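Aeromonas extracellular serine protease (PDB 3WQB) cleaves peptide bonds that follow paired basic residues, one of them lysine, as a calcium-binding serine protease of the furin subfamily and a probable virulence factor. Local coordinates at residues I213-N218 / S337-T342; R267-S272 / G283-T288. The protein carries 1 engineered substitution. All coordinates share one frame; numbering follows the deposited sequence.

Contact 1: I213-N218 / S337-T342; sequences IKAAGN and SATPST
I213 and T339 pack side by side at the tight end of this contact, their side chains sliding past each other in opposite directions. The two CG2 methyls meet at 3.7 Å (I213 CG2 to T339 CG2). I213 CG2 also lies 3.5 Å from T339 O, and 3.7 Å from T342 CB on the next turn of the helix. I213 CG2 is anti to the backbone N, and this turns the branch into the notch between T339 and T342. T339 CG2 likewise reaches I213 O, at 3.7 Å. The T339 hydroxyl lies over the backbone of the strand. Its OG1 is 3.1 Å from A215 N, but the angle is too poor for a hydrogen bond; it bonds instead to T335 O, one turn back. T342 OG1 donates to A338 O at 3.0 Å, which ties the hydroxyl to its own helix; CB and CG2 of T342 face I213 CG2. T342 N bonds the same oxygen from the opposite face of its plane. P340 has no N-H to give to the preceding turn, and the helix kinks there.

Past A215 the strand ends, and A216 to N218 make no contact with 337-342. G217 N and N218 OD1 instead bond T335 at the start of the helix. N218 is partly exposed. Its ND2 bonds to the backbone of the other protein chain, consistent with the oxyanion-hole role of this asparagine in related subtilases. On the far side of the strand, K214 NZ binds N250 OD1 and Y178 O.

The strand runs nearly antiparallel to the helix segment, at 163° and 7.2 Å between axes. Just before S337, the helix carries the engineered A336 at the predicted charge-relay position. Strand 211-215 lies between strands 173-179 and 255-261 in the parallel subtilase sheet. Helix 335-352 also touches strands 173-179 and 277-282, while P340 faces helix 115-124.

Contact 2: R267-S272 / G283-T288; sequences RSSYSS and GGEYGT
G284 O is gripped by two hydroxyls: S268 OG at 2.8 Å, and Y270 OH at 2.7 Å, a weak bond. Y270 OH also accepts from G334 N, two residues before the engineered A336 in the sequence. A second grip falls on the carboxylate of E285. S269 OG donates to E285 OE1 at 2.7 Å, and S269 N donates to E285 OE2 at 2.9 Å with a nearly straight angle of 165°. Both oxygens use their syn lone pairs, so one serine holds both arms and fixes the rotation of the carboxylate. The glutamate chain bends at chi2 (-69°) to bring its end back to the serine. N262 ND2 is a further partner of OE2.

The tyrosines add an aromatic contact. The edge of Y270 points to the face of Y286 in an offset edge-to-face pair, with centroids 5.9 Å apart and planes at 75°. One water bridges S269 OG and Y286 OH, and sits at the edge of the Y286 ring.

S268 to S271 form a type I beta turn, closed by S271 N to S268 O at 3.0 Å. R267 NE reaches that carbonyl from its other face. Such joined loops, leaving the C-terminal ends of adjacent parallel strands 255-261 and 277-282, belong to the active-site edge of the subtilase fold.

Contacts 1 and 2 have centres 12 Å apart and touch directly. G217 O probably accepts a hydrogen bond from S272 N, at 2.9 Å. N218 OD1 packs on Y270 CD1 at 3.5 Å. The loop after strand 211-215 therefore joins the core of contact 1 to the turn of contact 2. Both segments of contact 2 fall between those of contact 1 in the sequence. Contact 1 is nearer the active site. The A215 side chain is about 5 Å from that of the engineered A336, which stands at a predicted charge-relay position, and about 7 Å from that of H115. The Y270 side chain of contact 2 is about 8 Å from that of A336 and about 10 Å from that of H115.

Contact 1: I213-N218 / S337-T342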
loop_
_atom_site.group_PDB
_atom_site.type_symbol
_atom_site.label_atom_id
_atom_site.label_comp_id
_atom_site.label_asym_id
_atom_site.label_seq_id
_atom_site.Cartn_x
_atom_site.Cartn_y
_atom_site.Cartn_z
ATOM N N ILE A 213 -3.088 7.565 -0.622
ATOM C CA ILE A 213 -1.690 7.173 -0.428
ATOM C C ILE A 213 -1.677 5.858 0.333
ATOM O O ILE A 213 -2.460 5.682 1.279
ATOM C CB ILE A 213 -0.910 8.255 0.366
ATOM C CG1 ILE A 213 -1.307 9.681 -0.086
ATOM C CG2 ILE A 213 0.590 7.997 0.301
ATOM C CD1 ILE A 213 -0.960 10.036 -1.529
ATOM N N LYS A 214 -0.804 4.936 -0.072
ATOM C CA LYS A 214 -0.922 3.555 0.348
ATOM C C LYS A 214 0.436 2.908 0.627
ATOM O O LYS A 214 1.341 2.961 -0.209
ATOM C CB LYS A 214 -1.662 2.779 -0.748
ATOM C CG LYS A 214 -1.912 1.301 -0.467
ATOM C CD LYS A 214 -2.812 1.092 0.753
ATOM C CE LYS A 214 -3.359 -0.317 0.795
ATOM N NZ LYS A 214 -2.277 -1.329 1.022
ATOM N N ALA A 215 0.576 2.296 1.806
ATOM C CA ALA A 215 1.806 1.592 2.172
ATOM C C ALA A 215 2.019 0.362 1.296
ATOM O O ALA A 215 1.090 -0.426 1.086
ATOM C CB ALA A 215 1.742 1.185 3.626
ATOM N N ALA A 216 3.242 0.186 0.792
ATOM C CA ALA A 216 3.553 -0.998 -0.011
ATOM C C ALA A 216 3.574 -2.299 0.777
ATOM O O ALA A 216 3.401 -3.367 0.199
ATOM C CB ALA A 216 4.877 -0.820 -0.702
ATOM N N GLY A 217 3.803 -2.206 2.087
ATOM C CA GLY A 217 4.102 -3.388 2.909
ATOM C C GLY A 217 5.548 -3.425 3.366
ATOM O O GLY A 217 6.417 -2.762 2.781
ATOM N N ASN A 218 5.787 -4.218 4.408
ATOM C CA ASN A 218 7.098 -4.386 5.027
ATOM C C ASN A 218 7.565 -5.823 4.907
ATOM O O ASN A 218 8.142 -6.365 5.854
ATOM C CB ASN A 218 7.029 -4.025 6.516
ATOM C CG ASN A 218 6.585 -2.605 6.753
ATOM O OD1 ASN A 218 6.748 -1.728 5.897
ATOM N ND2 ASN A 218 6.046 -2.364 7.930
ATOM N N SER A 337 5.317 4.722 7.610
ATOM C CA SER A 337 5.935 6.046 7.742
ATOM C C SER A 337 6.205 6.688 6.384
ATOM O O SER A 337 6.122 7.901 6.242
ATOM C CB SER A 337 7.229 5.938 8.546
ATOM O OG SER A 337 6.936 5.707 9.913
ATOM N N ALA A 338 6.529 5.870 5.385
ATOM C CA ALA A 338 6.669 6.367 4.018
ATOM C C ALA A 338 5.351 6.964 3.524
ATOM O O ALA A 338 5.340 7.962 2.796
ATOM C CB ALA A 338 7.130 5.264 3.105
ATOM N N THR A 339 4.250 6.353 3.955
ATOM C CA THR A 339 2.921 6.782 3.547
ATOM C C THR A 339 2.612 8.211 4.028
ATOM O O THR A 339 2.306 9.062 3.189
ATOM C CB THR A 339 1.863 5.720 3.956
ATOM O OG1 THR A 339 2.169 4.488 3.288
ATOM C CG2 THR A 339 0.471 6.150 3.554
ATOM N N PRO A 340 2.727 8.500 5.352
ATOM C CA PRO A 340 2.488 9.888 5.788
ATOM C C PRO A 340 3.560 10.863 5.302
ATOM O O PRO A 340 3.279 12.044 5.160
ATOM C CB PRO A 340 2.480 9.791 7.324
ATOM C CG PRO A 340 3.229 8.526 7.634
ATOM C CD PRO A 340 2.824 7.593 6.509
ATOM N N SER A 341 4.771 10.376 5.054
ATOM C CA SER A 341 5.779 11.227 4.411
ATOM C C SER A 341 5.287 11.733 3.056
ATOM O O SER A 341 5.464 12.899 2.720
ATOM C CB SER A 341 7.110 10.491 4.287
ATOM O OG SER A 341 7.656 10.237 5.569
ATOM N N THR A 342 4.648 10.844 2.308
ATOM C CA THR A 342 4.070 11.173 1.014
ATOM C C THR A 342 2.790 12.002 1.157
ATOM O O THR A 342 2.592 12.953 0.405
ATOM C CB THR A 342 3.828 9.884 0.207
ATOM O OG1 THR A 342 5.066 9.165 0.110
ATOM C CG2 THR A 342 3.307 10.180 -1.188
#

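Contact 2: R267-S272 / G283-T288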
loop_
_atom_site.group_PDB
_atom_site.type_symbol
_atom_site.label_atom_id
_atom_site.label_comp_id
_atom_site.label_asym_id
_atom_site.label_seq_id
_atom_site.Cartn_x
_atom_site.Cartn_y
_atom_site.Cartn_z
ATOM N N ARG A 267 16.773 1.539 0.148
ATOM C CA ARG A 267 15.541 0.886 0.573
ATOM C C ARG A 267 15.651 0.425 2.022
ATOM O O ARG A 267 16.622 -0.245 2.394
ATOM C CB ARG A 267 15.277 -0.328 -0.303
ATOM C CG ARG A 267 13.901 -0.926 -0.106
ATOM C CD ARG A 267 13.887 -2.413 -0.449
ATOM N NE ARG A 267 14.512 -3.243 0.589
ATOM C CZ ARG A 267 15.462 -4.151 0.383
ATOM N NH1 ARG A 267 15.928 -4.857 1.413
ATOM N NH2 ARG A 267 15.960 -4.356 -0.831
ATOM N N SER A 268 14.658 0.761 2.839
ATOM C CA SER A 268 14.613 0.231 4.191
ATOM C C SER A 268 14.613 -1.284 4.087
ATOM O O SER A 268 13.980 -1.848 3.189
ATOM C CB SER A 268 13.362 0.713 4.909
ATOM O OG SER A 268 13.364 2.118 5.017
ATOM N N SER A 269 15.345 -1.934 4.988
ATOM C CA SER A 269 15.544 -3.376 4.962
ATOM C C SER A 269 14.264 -4.158 4.655
ATOM O O SER A 269 14.271 -5.057 3.819
ATOM C CB SER A 269 16.137 -3.826 6.306
ATOM O OG SER A 269 15.299 -3.453 7.391
ATOM N N TYR A 270 13.176 -3.776 5.324
ATOM C CA TYR A 270 11.913 -4.508 5.306
ATOM C C TYR A 270 10.982 -4.157 4.131
ATOM O O TYR A 270 9.986 -4.847 3.921
ATOM C CB TYR A 270 11.157 -4.236 6.620
ATOM C CG TYR A 270 11.075 -2.756 6.903
ATOM C CD1 TYR A 270 10.204 -1.945 6.181
ATOM C CD2 TYR A 270 11.927 -2.149 7.831
ATOM C CE1 TYR A 270 10.153 -0.574 6.393
ATOM C CE2 TYR A 270 11.878 -0.780 8.065
ATOM C CZ TYR A 270 10.993 0.004 7.334
ATOM O OH TYR A 270 10.921 1.365 7.530
ATOM N N SER A 271 11.282 -3.114 3.360
ATOM C CA SER A 271 10.254 -2.588 2.437
ATOM C C SER A 271 9.868 -3.546 1.320
ATOM O O SER A 271 10.735 -4.075 0.620
ATOM C CB SER A 271 10.705 -1.284 1.781
ATOM O OG SER A 271 9.618 -0.663 1.095
ATOM N N SER A 272 8.561 -3.729 1.134
ATOM C CA SER A 272 8.078 -4.399 -0.063
ATOM C C SER A 272 8.375 -3.532 -1.278
ATOM O O SER A 272 8.555 -2.314 -1.155
ATOM C CB SER A 272 6.584 -4.687 0.040
ATOM O OG SER A 272 6.329 -5.563 1.130
ATOM N N GLY A 283 11.084 6.232 5.662
ATOM C CA GLY A 283 10.542 5.329 6.676
ATOM C C GLY A 283 11.559 4.855 7.707
ATOM O O GLY A 283 11.171 4.434 8.786
ATOM N N GLY A 284 12.853 4.913 7.385
ATOM C CA GLY A 284 13.893 4.547 8.338
ATOM C C GLY A 284 13.991 3.062 8.610
ATOM O O GLY A 284 13.493 2.233 7.835
ATOM N N GLU A 285 14.659 2.740 9.716
ATOM C CA GLU A 285 14.867 1.369 10.134
ATOM C C GLU A 285 14.087 1.154 11.422
ATOM O O GLU A 285 12.869 1.047 11.344
ATOM C CB GLU A 285 16.352 1.038 10.226
ATOM C CG GLU A 285 17.038 0.993 8.854
ATOM C CD GLU A 285 16.594 -0.186 7.979
ATOM O OE1 GLU A 285 16.075 -1.182 8.522
ATOM O OE2 GLU A 285 16.772 -0.116 6.740
ATOM N N TYR A 286 14.744 1.130 12.590
ATOM C CA TYR A 286 14.039 0.826 13.847
ATOM C C TYR A 286 14.241 1.836 14.967
ATOM O O TYR A 286 13.530 1.783 15.971
ATOM C CB TYR A 286 14.376 -0.600 14.316
ATOM C CG TYR A 286 13.870 -1.633 13.340
ATOM C CD1 TYR A 286 12.585 -2.162 13.455
ATOM C CD2 TYR A 286 14.673 -2.073 12.287
ATOM C CE1 TYR A 286 12.110 -3.103 12.533
ATOM C CE2 TYR A 286 14.208 -3.001 11.363
ATOM C CZ TYR A 286 12.928 -3.520 11.495
ATOM O OH TYR A 286 12.469 -4.442 10.585
ATOM N N GLY A 287 15.192 2.752 14.789
ATOM C CA GLY A 287 15.420 3.829 15.751
ATOM C C GLY A 287 16.275 3.395 16.917
ATOM O O GLY A 287 16.438 4.148 17.886
ATOM N N THR A 288 16.832 2.193 16.806
ATOM C CA THR A 288 17.629 1.586 17.863
ATOM C C THR A 288 19.091 1.727 17.451
ATOM O O THR A 288 19.804 2.591 17.952
ATOM C CB THR A 288 17.230 0.108 18.064
ATOM O OG1 THR A 288 17.167 -0.530 16.782
ATOM C CG2 THR A 288 15.853 0.009 18.720
HETATM O O HOH W 1 14.205 -5.426 8.846
#